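Local coordinates for protein glycoside hydrolase family 81 (Clostridium thermocellum, PDB 6FOP) that probably hydrolyses the beta-1,3-glucan chains of polysaccharides such as laminarin, as a family 81 glucanase of the cellulosome, at residues 308-313 / 711-716; 682-687 / 700-705; 668-673 / 692-697; 622-627 / 654-659. One frame throughout, in Å; residues are numbered along the deposited sequence. Where two conformers were deposited one is given.

Contact 1: 308-313 / 711-716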
loop_
_atom_site.group_PDB
_atom_site.type_symbol
_atom_site.label_atom_id
_atom_site.label_comp_id
_atom_site.label_asym_id
_atom_site.label_seq_id
_atom_site.Cartn_x
_atom_site.Cartn_y
_atom_site.Cartn_z
ATOM N N ASN A 308 9.544 -18.099 -10.534
ATOM C CA ASN A 308 8.646 -18.970 -11.294
ATOM C C ASN A 308 8.505 -20.260 -10.511
ATOM O O ASN A 308 9.354 -20.596 -9.700
ATOM C CB ASN A 308 9.193 -19.283 -12.700
ATOM C CG ASN A 308 10.609 -19.860 -12.677
ATOM O OD1 ASN A 308 11.599 -19.125 -12.650
ATOM N ND2 ASN A 308 10.709 -21.179 -12.724
ATOM N N LEU A 309 7.422 -21.002 -10.775
ATOM C CA LEU A 309 7.321 -22.359 -10.273
ATOM C C LEU A 309 8.226 -23.306 -11.118
ATOM O O LEU A 309 8.505 -23.025 -12.284
ATOM C CB LEU A 309 5.873 -22.847 -10.296
ATOM C CG LEU A 309 4.914 -22.101 -9.366
ATOM C CD1 LEU A 309 3.531 -22.704 -9.462
ATOM C CD2 LEU A 309 5.398 -22.137 -7.923
ATOM N N PRO A 310 8.750 -24.358 -10.481
ATOM C CA PRO A 310 9.642 -25.288 -11.195
ATOM C C PRO A 310 8.873 -26.170 -12.189
ATOM O O PRO A 310 7.659 -26.061 -12.321
ATOM C CB PRO A 310 10.234 -26.127 -10.056
ATOM C CG PRO A 310 9.158 -26.183 -9.066
ATOM C CD PRO A 310 8.515 -24.803 -9.092
ATOM N N ASP A 311 9.611 -27.027 -12.894
ATOM C CA ASP A 311 9.019 -27.953 -13.869
ATOM C C ASP A 311 8.710 -29.265 -13.183
ATOM O O ASP A 311 9.397 -30.244 -13.382
ATOM C CB ASP A 311 9.961 -28.147 -15.051
ATOM C CG ASP A 311 9.391 -29.037 -16.122
ATOM O OD1 ASP A 311 8.176 -29.336 -16.135
ATOM O OD2 ASP A 311 10.190 -29.428 -16.985
ATOM N N LYS A 312 7.657 -29.273 -12.377
ATOM C CA LYS A 312 7.277 -30.443 -11.586
ATOM C C LYS A 312 5.824 -30.868 -11.754
ATOM O O LYS A 312 5.367 -31.771 -11.080
ATOM C CB LYS A 312 7.619 -30.259 -10.100
ATOM C CG LYS A 312 9.100 -30.107 -9.837
ATOM C CD LYS A 312 9.870 -31.397 -10.122
ATOM C CE LYS A 312 11.356 -31.152 -9.940
ATOM N NZ LYS A 312 12.197 -32.340 -10.311
ATOM N N GLY A 313 5.117 -30.260 -12.691
ATOM C CA GLY A 313 3.676 -30.452 -12.786
ATOM C C GLY A 313 3.229 -31.734 -13.444
ATOM O O GLY A 313 3.972 -32.367 -14.196
ATOM N N MET A 711 17.738 -22.924 -10.315
ATOM C CA MET A 711 16.662 -23.429 -9.465
ATOM C C MET A 711 16.972 -24.855 -9.049
ATOM O O MET A 711 17.468 -25.663 -9.844
ATOM C CB MET A 711 15.294 -23.398 -10.175
ATOM C CG MET A 711 14.097 -23.704 -9.274
ATOM S SD MET A 711 12.470 -23.185 -9.897
ATOM C CE MET A 711 12.543 -21.450 -9.509
ATOM N N ALA A 712 16.688 -25.170 -7.797
ATOM C CA ALA A 712 16.812 -26.532 -7.276
ATOM C C ALA A 712 15.543 -26.921 -6.559
ATOM O O ALA A 712 14.903 -26.081 -5.913
ATOM C CB ALA A 712 17.992 -26.655 -6.354
ATOM N N VAL A 713 15.176 -28.199 -6.669
ATOM C CA VAL A 713 14.006 -28.771 -6.043
ATOM C C VAL A 713 14.411 -30.057 -5.348
ATOM O O VAL A 713 15.110 -30.909 -5.942
ATOM C CB VAL A 713 12.923 -29.124 -7.079
ATOM C CG1 VAL A 713 11.665 -29.656 -6.407
ATOM C CG2 VAL A 713 12.585 -27.906 -7.968
ATOM N N SER A 714 13.954 -30.233 -4.119
ATOM C CA SER A 714 14.197 -31.478 -3.372
ATOM C C SER A 714 12.947 -31.845 -2.607
ATOM O O SER A 714 12.349 -30.989 -1.960
ATOM C CB SER A 714 15.402 -31.357 -2.450
ATOM O OG SER A 714 15.639 -32.580 -1.742
ATOM N N THR A 715 12.521 -33.102 -2.719
ATOM C CA THR A 715 11.347 -33.608 -2.007
ATOM C C THR A 715 11.757 -34.530 -0.871
ATOM O O THR A 715 12.585 -35.424 -1.063
ATOM C CB THR A 715 10.428 -34.367 -2.972
ATOM O OG1 THR A 715 9.963 -33.452 -3.969
ATOM C CG2 THR A 715 9.222 -34.954 -2.268
ATOM N N GLY A 716 11.163 -34.326 0.301
ATOM C CA GLY A 716 11.350 -35.228 1.423
ATOM C C GLY A 716 12.591 -34.929 2.222
ATOM O O GLY A 716 13.240 -33.892 2.045
#
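V713 makes its contacts branch by branch against the loop 308-313. Its CB lies 3.8 Å from K312 CE, and CG1 meets that same methylene, the two side chains running antiparallel alongside. CG2, turned anti to the carbonyl carbon, goes the other way and presses on the proline ring, 3.6 Å from P310 CB and nearly perpendicular to it. P310 CB is shared: on the M711 side it touches SD at 3.7 Å. In one of the two modelled conformers of M711, CE carries on toward N308, 3.7 Å from ND2. That amide is held by its own segment, since N308 ND2 donates to L309 O at 2.9 Å, nearly straight at 163° but from above the carbonyl plane. Beyond the pair, strand 710-715 is an outermost strand of its four-stranded sheet, A712 and S714 bonding to strand 681-688, while L309 packs on helix 646-659. With two conformers modelled, the part of M711 in the contact is the less certain one. No hydrogen bond joins the two segments: hydrocarbon and sulfur hold loop to strand, and N308 O is buried here without a partner.

Contact 2: 682-687 / 700-705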
loop_
_atom_site.group_PDB
_atom_site.type_symbol
_atom_site.label_atom_id
_atom_site.label_comp_id
_atom_site.label_asym_id
_atom_site.label_seq_id
_atom_site.Cartn_x
_atom_site.Cartn_y
_atom_site.Cartn_z
ATOM N N ARG A 682 6.952 -32.766 2.181
ATOM C CA ARG A 682 7.401 -31.435 1.779
ATOM C C ARG A 682 8.300 -31.469 0.559
ATOM O O ARG A 682 9.150 -32.351 0.428
ATOM C CB ARG A 682 8.125 -30.728 2.926
ATOM C CG ARG A 682 7.172 -30.216 3.971
ATOM C CD ARG A 682 7.896 -29.530 5.109
ATOM N NE ARG A 682 6.889 -28.991 6.013
ATOM C CZ ARG A 682 7.063 -28.717 7.295
ATOM N NH1 ARG A 682 8.235 -28.922 7.898
ATOM N NH2 ARG A 682 6.023 -28.241 7.980
ATOM N N THR A 683 8.094 -30.502 -0.329
ATOM C CA THR A 683 9.008 -30.225 -1.426
ATOM C C THR A 683 9.540 -28.804 -1.238
ATOM O O THR A 683 8.778 -27.850 -0.974
ATOM C CB THR A 683 8.354 -30.407 -2.812
ATOM O OG1 THR A 683 7.934 -31.765 -2.949
ATOM C CG2 THR A 683 9.329 -30.075 -3.912
ATOM N N TYR A 684 10.847 -28.677 -1.361
ATOM C CA TYR A 684 11.567 -27.446 -1.106
ATOM C C TYR A 684 12.101 -26.928 -2.430
ATOM O O TYR A 684 12.735 -27.693 -3.181
ATOM C CB TYR A 684 12.719 -27.750 -0.159
ATOM C CG TYR A 684 12.326 -28.425 1.132
ATOM C CD1 TYR A 684 12.120 -29.788 1.196
ATOM C CD2 TYR A 684 12.177 -27.691 2.305
ATOM C CE1 TYR A 684 11.761 -30.419 2.362
ATOM C CE2 TYR A 684 11.818 -28.318 3.491
ATOM C CZ TYR A 684 11.603 -29.679 3.514
ATOM O OH TYR A 684 11.267 -30.320 4.673
ATOM N N VAL A 685 11.856 -25.665 -2.738
ATOM C CA VAL A 685 12.285 -25.059 -3.987
ATOM C C VAL A 685 13.101 -23.824 -3.655
ATOM O O VAL A 685 12.662 -22.987 -2.856
ATOM C CB VAL A 685 11.110 -24.660 -4.883
ATOM C CG1 VAL A 685 11.611 -24.124 -6.221
ATOM C CG2 VAL A 685 10.154 -25.854 -5.050
ATOM N N VAL A 686 14.280 -23.716 -4.223
ATOM C CA VAL A 686 15.154 -22.555 -4.033
ATOM C C VAL A 686 15.597 -22.025 -5.394
ATOM O O VAL A 686 15.923 -22.808 -6.292
ATOM C CB VAL A 686 16.412 -22.950 -3.248
ATOM C CG1 VAL A 686 17.413 -21.808 -3.160
ATOM C CG2 VAL A 686 16.034 -23.439 -1.868
ATOM N N TYR A 687 15.702 -20.704 -5.530
ATOM C CA TYR A 687 16.389 -20.113 -6.653
ATOM C C TYR A 687 17.610 -19.376 -6.132
ATOM O O TYR A 687 17.506 -18.541 -5.220
ATOM C CB TYR A 687 15.513 -19.166 -7.492
ATOM C CG TYR A 687 16.260 -18.783 -8.752
ATOM C CD1 TYR A 687 16.370 -19.682 -9.805
ATOM C CD2 TYR A 687 16.964 -17.602 -8.860
ATOM C CE1 TYR A 687 17.119 -19.393 -10.920
ATOM C CE2 TYR A 687 17.720 -17.310 -9.994
ATOM C CZ TYR A 687 17.787 -18.213 -11.026
ATOM O OH TYR A 687 18.540 -17.950 -12.150
ATOM N N ASP A 700 13.027 -26.596 9.449
ATOM C CA ASP A 700 12.791 -27.998 9.804
ATOM C C ASP A 700 14.037 -28.894 9.640
ATOM O O ASP A 700 13.929 -30.103 9.804
ATOM C CB ASP A 700 11.590 -28.565 9.021
ATOM C CG ASP A 700 11.826 -28.609 7.520
ATOM O OD1 ASP A 700 12.953 -28.285 7.077
ATOM O OD2 ASP A 700 10.862 -28.967 6.804
ATOM N N GLY A 701 15.192 -28.301 9.352
ATOM C CA GLY A 701 16.421 -29.067 9.174
ATOM C C GLY A 701 16.821 -29.413 7.761
ATOM O O GLY A 701 17.955 -29.830 7.526
ATOM N N LYS A 702 15.939 -29.199 6.793
ATOM C CA LYS A 702 16.302 -29.490 5.406
ATOM C C LYS A 702 17.484 -28.614 5.003
ATOM O O LYS A 702 17.478 -27.407 5.269
ATOM C CB LYS A 702 15.103 -29.235 4.484
ATOM C CG LYS A 702 15.346 -29.560 3.023
ATOM C CD LYS A 702 15.461 -31.055 2.746
ATOM C CE LYS A 702 15.589 -31.305 1.257
ATOM N NZ LYS A 702 15.614 -32.763 0.986
ATOM N N VAL A 703 18.463 -29.210 4.331
ATOM C CA VAL A 703 19.610 -28.489 3.787
ATOM C C VAL A 703 19.728 -28.799 2.299
ATOM O O VAL A 703 19.692 -29.979 1.895
ATOM C CB VAL A 703 20.942 -28.871 4.482
ATOM C CG1 VAL A 703 22.118 -28.125 3.868
ATOM C CG2 VAL A 703 20.870 -28.569 5.969
ATOM N N MET A 704 19.850 -27.750 1.485
ATOM C CA MET A 704 20.101 -27.889 0.046
ATOM C C MET A 704 21.290 -27.051 -0.365
ATOM O O MET A 704 21.454 -25.918 0.094
ATOM C CB MET A 704 18.882 -27.418 -0.747
ATOM C CG MET A 704 17.643 -28.275 -0.551
ATOM S SD MET A 704 16.122 -27.559 -1.219
ATOM C CE MET A 704 16.542 -27.443 -2.959
ATOM N N THR A 705 22.138 -27.609 -1.224
ATOM C CA THR A 705 23.180 -26.847 -1.853
ATOM C C THR A 705 22.737 -26.584 -3.288
ATOM O O THR A 705 22.370 -27.511 -3.999
ATOM C CB THR A 705 24.535 -27.572 -1.803
ATOM O OG1 THR A 705 24.891 -27.779 -0.435
ATOM C CG2 THR A 705 25.611 -26.734 -2.487
#
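K702 sets CG squarely over the middle of the Y684 ring, 3.5 Å from the centroid and 1° off the ring normal, a CH-pi contact almost exactly over the ring centre. Two torsions arrange it: CG is anti to the backbone N (chi1 -178°), and a bend at chi2 then lays the chain along the ring, with K702 CB 3.6 Å from Y684 CE2 at one end and CE near CD1 at the other. The ammonium group runs past the aromatic to S714 OG on strand 710-715 and G716 O just after it. At the ring's edge, Y684 OH donates to D700 OD2 at 2.6 Å on the syn side, well out of the carboxylate plane, and R682 NH1 reaches the same oxygen from the anti side, a salt bridge of 2.8 Å. The other oxygen, OD1, takes K702 N at 3.1 Å, closing an Asx turn through G701. Further along, M704 SD rests 3.6 Å from Y684 CB, and V686 CG2 packs more loosely on the same sulfur. Strand 681-688 thus meets the hairpin 694-706 face on, two small sheets packed in layers. With two donors on OD2 and a third bond on OD1, D700 is probably kept ionised, and its hold on the phenol probably helps to fix the ring that K702 lies on.

Contact 3: 668-673 / 692-697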
loop_
_atom_site.group_PDB
_atom_site.type_symbol
_atom_site.label_atom_id
_atom_site.label_comp_id
_atom_site.label_asym_id
_atom_site.label_seq_id
_atom_site.Cartn_x
_atom_site.Cartn_y
_atom_site.Cartn_z
ATOM N N ALA A 668 13.447 -20.256 5.573
ATOM C CA ALA A 668 14.791 -20.567 5.096
ATOM C C ALA A 668 15.658 -19.336 5.124
ATOM O O ALA A 668 15.154 -18.199 5.040
ATOM C CB ALA A 668 14.761 -21.149 3.683
ATOM N N ASP A 669 16.967 -19.573 5.181
ATOM C CA ASP A 669 17.979 -18.513 5.250
ATOM C C ASP A 669 18.438 -17.984 3.878
ATOM O O ASP A 669 19.630 -17.781 3.618
ATOM C CB ASP A 669 19.165 -18.940 6.120
ATOM C CG ASP A 669 19.953 -20.115 5.562
ATOM O OD1 ASP A 669 19.569 -20.699 4.519
ATOM O OD2 ASP A 669 20.946 -20.467 6.232
ATOM N N THR A 670 17.468 -17.752 2.995
ATOM C CA THR A 670 17.731 -17.244 1.652
ATOM C C THR A 670 16.508 -16.456 1.178
ATOM O O THR A 670 15.418 -16.693 1.676
ATOM C CB THR A 670 18.098 -18.419 0.696
ATOM O OG1 THR A 670 18.860 -17.945 -0.401
ATOM C CG2 THR A 670 16.862 -19.155 0.222
ATOM N N PRO A 671 16.675 -15.538 0.191
ATOM C CA PRO A 671 15.498 -14.720 -0.162
ATOM C C PRO A 671 14.531 -15.392 -1.132
ATOM O O PRO A 671 13.355 -15.076 -1.099
ATOM C CB PRO A 671 16.080 -13.466 -0.807
ATOM C CG PRO A 671 17.542 -13.659 -0.889
ATOM C CD PRO A 671 17.950 -14.911 -0.189
ATOM N N LEU A 672 15.003 -16.297 -2.000
ATOM C CA LEU A 672 14.158 -16.852 -3.063
ATOM C C LEU A 672 13.970 -18.341 -2.796
ATOM O O LEU A 672 14.830 -19.163 -3.097
ATOM C CB LEU A 672 14.755 -16.580 -4.432
ATOM C CG LEU A 672 15.103 -15.118 -4.751
ATOM C CD1 LEU A 672 15.713 -15.025 -6.155
ATOM C CD2 LEU A 672 13.908 -14.214 -4.605
ATOM N N TYR A 673 12.838 -18.673 -2.200
ATOM C CA TYR A 673 12.480 -20.043 -1.888
ATOM C C TYR A 673 10.972 -20.151 -1.741
ATOM O O TYR A 673 10.279 -19.141 -1.626
ATOM C CB TYR A 673 13.157 -20.540 -0.612
ATOM C CG TYR A 673 12.639 -19.905 0.671
ATOM C CD1 TYR A 673 13.123 -18.672 1.114
ATOM C CD2 TYR A 673 11.713 -20.568 1.457
ATOM C CE1 TYR A 673 12.656 -18.109 2.305
ATOM C CE2 TYR A 673 11.247 -20.032 2.638
ATOM C CZ TYR A 673 11.734 -18.816 3.077
ATOM O OH TYR A 673 11.265 -18.343 4.282
ATOM N N SER A 692 27.689 -17.526 -6.886
ATOM C CA SER A 692 28.331 -18.554 -6.044
ATOM C C SER A 692 27.292 -19.579 -5.614
ATOM O O SER A 692 26.118 -19.234 -5.400
ATOM C CB SER A 692 28.911 -17.922 -4.773
ATOM O OG SER A 692 29.802 -16.869 -5.069
ATOM N N ALA A 693 27.723 -20.824 -5.427
ATOM C CA ALA A 693 26.868 -21.832 -4.796
ATOM C C ALA A 693 26.420 -21.377 -3.403
ATOM O O ALA A 693 27.160 -20.687 -2.704
ATOM C CB ALA A 693 27.589 -23.151 -4.691
ATOM N N LYS A 694 25.189 -21.750 -3.044
ATOM C CA LYS A 694 24.578 -21.405 -1.756
ATOM C C LYS A 694 24.252 -22.669 -1.008
ATOM O O LYS A 694 23.804 -23.658 -1.605
ATOM C CB LYS A 694 23.269 -20.630 -1.933
ATOM C CG LYS A 694 23.377 -19.148 -2.187
ATOM C CD LYS A 694 21.970 -18.562 -2.303
ATOM C CE LYS A 694 22.003 -17.090 -2.684
ATOM N NZ LYS A 694 22.682 -16.300 -1.602
ATOM N N LYS A 695 24.464 -22.653 0.302
ATOM C CA LYS A 695 23.903 -23.652 1.183
ATOM C C LYS A 695 22.696 -23.020 1.850
ATOM O O LYS A 695 22.838 -22.001 2.540
ATOM C CB LYS A 695 24.898 -24.087 2.250
ATOM C CG LYS A 695 24.339 -25.135 3.197
ATOM C CD LYS A 695 25.248 -25.342 4.405
ATOM C CE LYS A 695 26.214 -26.471 4.209
ATOM N NZ LYS A 695 26.858 -26.769 5.522
ATOM N N VAL A 696 21.528 -23.612 1.627
ATOM C CA VAL A 696 20.246 -23.108 2.160
ATOM C C VAL A 696 19.746 -24.085 3.195
ATOM O O VAL A 696 19.609 -25.292 2.927
ATOM C CB VAL A 696 19.208 -22.903 1.041
ATOM C CG1 VAL A 696 17.885 -22.414 1.644
ATOM C CG2 VAL A 696 19.755 -21.948 -0.016
ATOM N N THR A 697 19.455 -23.547 4.378
ATOM C CA THR A 697 18.973 -24.320 5.502
ATOM C C THR A 697 17.581 -23.868 5.871
ATOM O O THR A 697 17.342 -22.671 6.017
ATOM C CB THR A 697 19.924 -24.191 6.714
ATOM O OG1 THR A 697 21.251 -24.575 6.315
ATOM C CG2 THR A 697 19.476 -25.065 7.867
HETATM O O HOH W 1 22.537 -22.351 5.249
HETATM O O HOH W 2 21.206 -17.153 0.761
HETATM O O HOH W 3 21.591 -19.466 2.351
#
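D669 sits at the centre of an inverse gamma turn, closed by a weak bond from T670 N to A668 O, and the turn offers D669 N to T697 O at 3.2 Å, while A668 CA makes a CA-H...O contact with that carbonyl. The aspartate then returns the bond. Its CG stands between the backbone N and the carbonyl carbon (chi1 65°), which folds the carboxylate back over the strand, and OD1 accepts from T697 N at 2.9 Å. The N-H points almost straight at the oxygen (171°) but arrives from above the carboxylate plane. OD2 is served by a water, 2.7 Å from D669 OD2, that also donates to K695 O and accepts from T697 OG1. A second water links T670 OG1 with K694 NZ, the lysine chain bending at chi4 to bring NZ there; K694 CD passes 3.7 Å from T670 OG1 on the way. Beneath these polar atoms the contact turns apolar. T670 CG2 meets V696 CG1 at 3.7 Å, the two side chains set nearly perpendicular, and A668 CB touches V696 CG1 at 3.9 Å while lying over a face of the Y673 ring. V696 itself continues inward onto V686. Strand 694-697 bonds to strand 703-706 through K694 and V696; the groups facing D669 belong to K695 and T697. One carboxylate, one backbone N-H and bridging water therefore supply on this edge the partners that a further strand might otherwise have given.

Contact 4: 622-627 / 654-659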
loop_
_atom_site.group_PDB
_atom_site.type_symbol
_atom_site.label_atom_id
_atom_site.label_comp_id
_atom_site.label_asym_id
_atom_site.label_seq_id
_atom_site.Cartn_x
_atom_site.Cartn_y
_atom_site.Cartn_z
ATOM N N TYR A 622 -8.307 -21.490 -6.693
ATOM C CA TYR A 622 -8.896 -22.669 -6.055
ATOM C C TYR A 622 -7.856 -23.780 -5.903
ATOM O O TYR A 622 -7.958 -24.600 -4.976
ATOM C CB TYR A 622 -10.116 -23.194 -6.820
ATOM C CG TYR A 622 -10.942 -24.166 -6.027
ATOM C CD1 TYR A 622 -11.696 -23.746 -4.935
ATOM C CD2 TYR A 622 -11.018 -25.499 -6.397
ATOM C CE1 TYR A 622 -12.440 -24.638 -4.192
ATOM C CE2 TYR A 622 -11.769 -26.403 -5.651
ATOM C CZ TYR A 622 -12.510 -25.960 -4.577
ATOM O OH TYR A 622 -13.269 -26.846 -3.843
ATOM N N ALA A 623 -6.854 -23.799 -6.802
ATOM C CA ALA A 623 -5.755 -24.753 -6.696
ATOM C C ALA A 623 -4.922 -24.595 -5.414
ATOM O O ALA A 623 -4.183 -25.511 -5.072
ATOM C CB ALA A 623 -4.846 -24.646 -7.908
ATOM N N LEU A 624 -5.081 -23.470 -4.690
ATOM C CA LEU A 624 -4.467 -23.306 -3.376
ATOM C C LEU A 624 -5.266 -23.978 -2.250
ATOM O O LEU A 624 -4.839 -23.960 -1.080
ATOM C CB LEU A 624 -4.218 -21.837 -3.079
ATOM C CG LEU A 624 -3.246 -21.156 -4.037
ATOM C CD1 LEU A 624 -3.345 -19.636 -3.952
ATOM C CD2 LEU A 624 -1.815 -21.624 -3.782
ATOM N N TYR A 625 -6.373 -24.635 -2.623
ATOM C CA TYR A 625 -7.113 -25.537 -1.725
ATOM C C TYR A 625 -7.158 -26.977 -2.290
ATOM O O TYR A 625 -6.859 -27.927 -1.588
ATOM C CB TYR A 625 -8.533 -24.994 -1.547
ATOM C CG TYR A 625 -9.496 -25.902 -0.841
ATOM C CD1 TYR A 625 -9.394 -26.123 0.526
ATOM C CD2 TYR A 625 -10.518 -26.559 -1.540
ATOM C CE1 TYR A 625 -10.287 -26.949 1.187
ATOM C CE2 TYR A 625 -11.421 -27.378 -0.887
ATOM C CZ TYR A 625 -11.297 -27.580 0.469
ATOM O OH TYR A 625 -12.190 -28.415 1.101
ATOM N N ASP A 626 -7.558 -27.110 -3.550
ATOM C CA ASP A 626 -7.742 -28.439 -4.170
ATOM C C ASP A 626 -7.252 -28.390 -5.620
ATOM O O ASP A 626 -8.038 -28.159 -6.541
ATOM C CB ASP A 626 -9.196 -28.887 -4.078
ATOM C CG ASP A 626 -9.401 -30.315 -4.539
ATOM O OD1 ASP A 626 -8.464 -30.923 -5.133
ATOM O OD2 ASP A 626 -10.536 -30.808 -4.326
ATOM N N PRO A 627 -5.936 -28.575 -5.809
ATOM C CA PRO A 627 -5.408 -28.517 -7.174
ATOM C C PRO A 627 -5.931 -29.603 -8.117
ATOM O O PRO A 627 -6.042 -29.362 -9.314
ATOM C CB PRO A 627 -3.896 -28.607 -7.000
ATOM C CG PRO A 627 -3.627 -28.834 -5.562
ATOM C CD PRO A 627 -4.883 -28.711 -4.786
ATOM N N CYS A 654 -1.090 -27.424 -12.355
ATOM C CA CYS A 654 -0.512 -28.781 -12.375
ATOM C C CYS A 654 0.724 -28.891 -11.482
ATOM O O CYS A 654 1.004 -29.960 -10.934
ATOM C CB CYS A 654 -0.167 -29.203 -13.786
ATOM S SG CYS A 654 -1.620 -29.479 -14.829
ATOM N N ASN A 655 1.482 -27.783 -11.308
ATOM C CA ASN A 655 2.555 -27.803 -10.316
ATOM C C ASN A 655 2.003 -27.945 -8.895
ATOM O O ASN A 655 2.545 -28.707 -8.087
ATOM C CB ASN A 655 3.474 -26.602 -10.440
ATOM C CG ASN A 655 4.662 -26.890 -11.348
ATOM O OD1 ASN A 655 5.507 -27.729 -11.028
ATOM N ND2 ASN A 655 4.715 -26.216 -12.488
ATOM N N LEU A 656 0.933 -27.221 -8.556
ATOM C CA LEU A 656 0.361 -27.400 -7.215
ATOM C C LEU A 656 -0.190 -28.815 -7.006
ATOM O O LEU A 656 -0.083 -29.387 -5.934
ATOM C CB LEU A 656 -0.697 -26.336 -6.903
ATOM C CG LEU A 656 -0.149 -24.904 -6.809
ATOM C CD1 LEU A 656 -1.292 -23.906 -6.749
ATOM C CD2 LEU A 656 0.778 -24.743 -5.632
ATOM N N ASP A 657 -0.716 -29.392 -8.090
ATOM C CA ASP A 657 -1.187 -30.781 -8.097
ATOM C C ASP A 657 -0.077 -31.777 -7.695
ATOM O O ASP A 657 -0.331 -32.728 -6.948
ATOM C CB ASP A 657 -1.764 -31.104 -9.488
ATOM C CG ASP A 657 -2.493 -32.439 -9.544
ATOM O OD1 ASP A 657 -3.191 -32.853 -8.583
ATOM O OD2 ASP A 657 -2.379 -33.091 -10.587
ATOM N N SER A 658 1.155 -31.501 -8.145
ATOM C CA SER A 658 2.299 -32.330 -7.857
ATOM C C SER A 658 2.991 -31.995 -6.530
ATOM O O SER A 658 3.334 -32.893 -5.741
ATOM C CB SER A 658 3.297 -32.141 -9.002
ATOM O OG SER A 658 4.439 -32.889 -8.758
ATOM N N LEU A 659 3.232 -30.707 -6.319
ATOM C CA LEU A 659 4.029 -30.212 -5.176
ATOM C C LEU A 659 3.260 -30.185 -3.874
ATOM O O LEU A 659 3.848 -30.353 -2.793
ATOM C CB LEU A 659 4.522 -28.797 -5.463
ATOM C CG LEU A 659 5.439 -28.559 -6.677
ATOM C CD1 LEU A 659 5.507 -27.056 -7.005
ATOM C CD2 LEU A 659 6.840 -29.041 -6.422
#
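P627 lies with its ring against the backbone of helix 646-659 rather than against a single side chain. CB comes 3.5 Å from D657 N, and CG sits 3.6 Å from L656 O, so the ring spans the L656-D657 peptide; on the side-chain side, P627 CB is 3.9 Å from L656 CB. L656 points out of its helix toward 622-627. With CG anti to its own carbonyl carbon (chi1 -66°), it sends CD1 in among three atoms: A623 CB at 3.8 Å, the carbonyl oxygen A623 O at 3.7 Å and L624 CD2 at 3.8 Å. The two leucines meet at a slant; L624 sets off from its backbone away from the helix, and only its CD2 branch turns back to the contact. The connection between helices 615-622 and 627-633 packs here on helix 646-659, part of the largely helical C-terminal domain, consistent with the (alpha/alpha)6 barrel of the six-hairpin clan that in this family probably carries the active site. The connection is tight. Y622 O accepts from both Y625 N and D626 N, and D626 serves as the N-cap of the next helix, its OD1 bonded to A629 N, which places P627 at the start of that helix. Of the D657 side chain only CB comes near P627, 4.1 Å from P627 CB. D657 OD2 bonds instead to T314 OG1, with K631 NZ as a long, weak ion partner.

In the fold
Contact 4 is the buried one, helix against helix junction with no polar bond between its segments; contacts 1, 2 and 3 are each partly buried. Contact 1 relies on apolar packing too, but it ties the C-terminal strand 710-715 to the loop that bonds to helix 646-659: K312 N bonds to N655 OD1 of contact 4, while S714 bonds to Y684 and K702 of contact 2. Contacts 2 and 3 share the small hairpin of strands 694-697 and 703-706, contact 2 pressing its face on strand 681-688 and contact 3 finishing an edge. Both use an aspartate, gripped mainly by side chains in contact 2 but by strand backbone and water in contact 3. Contacts 3 and 4 do not touch.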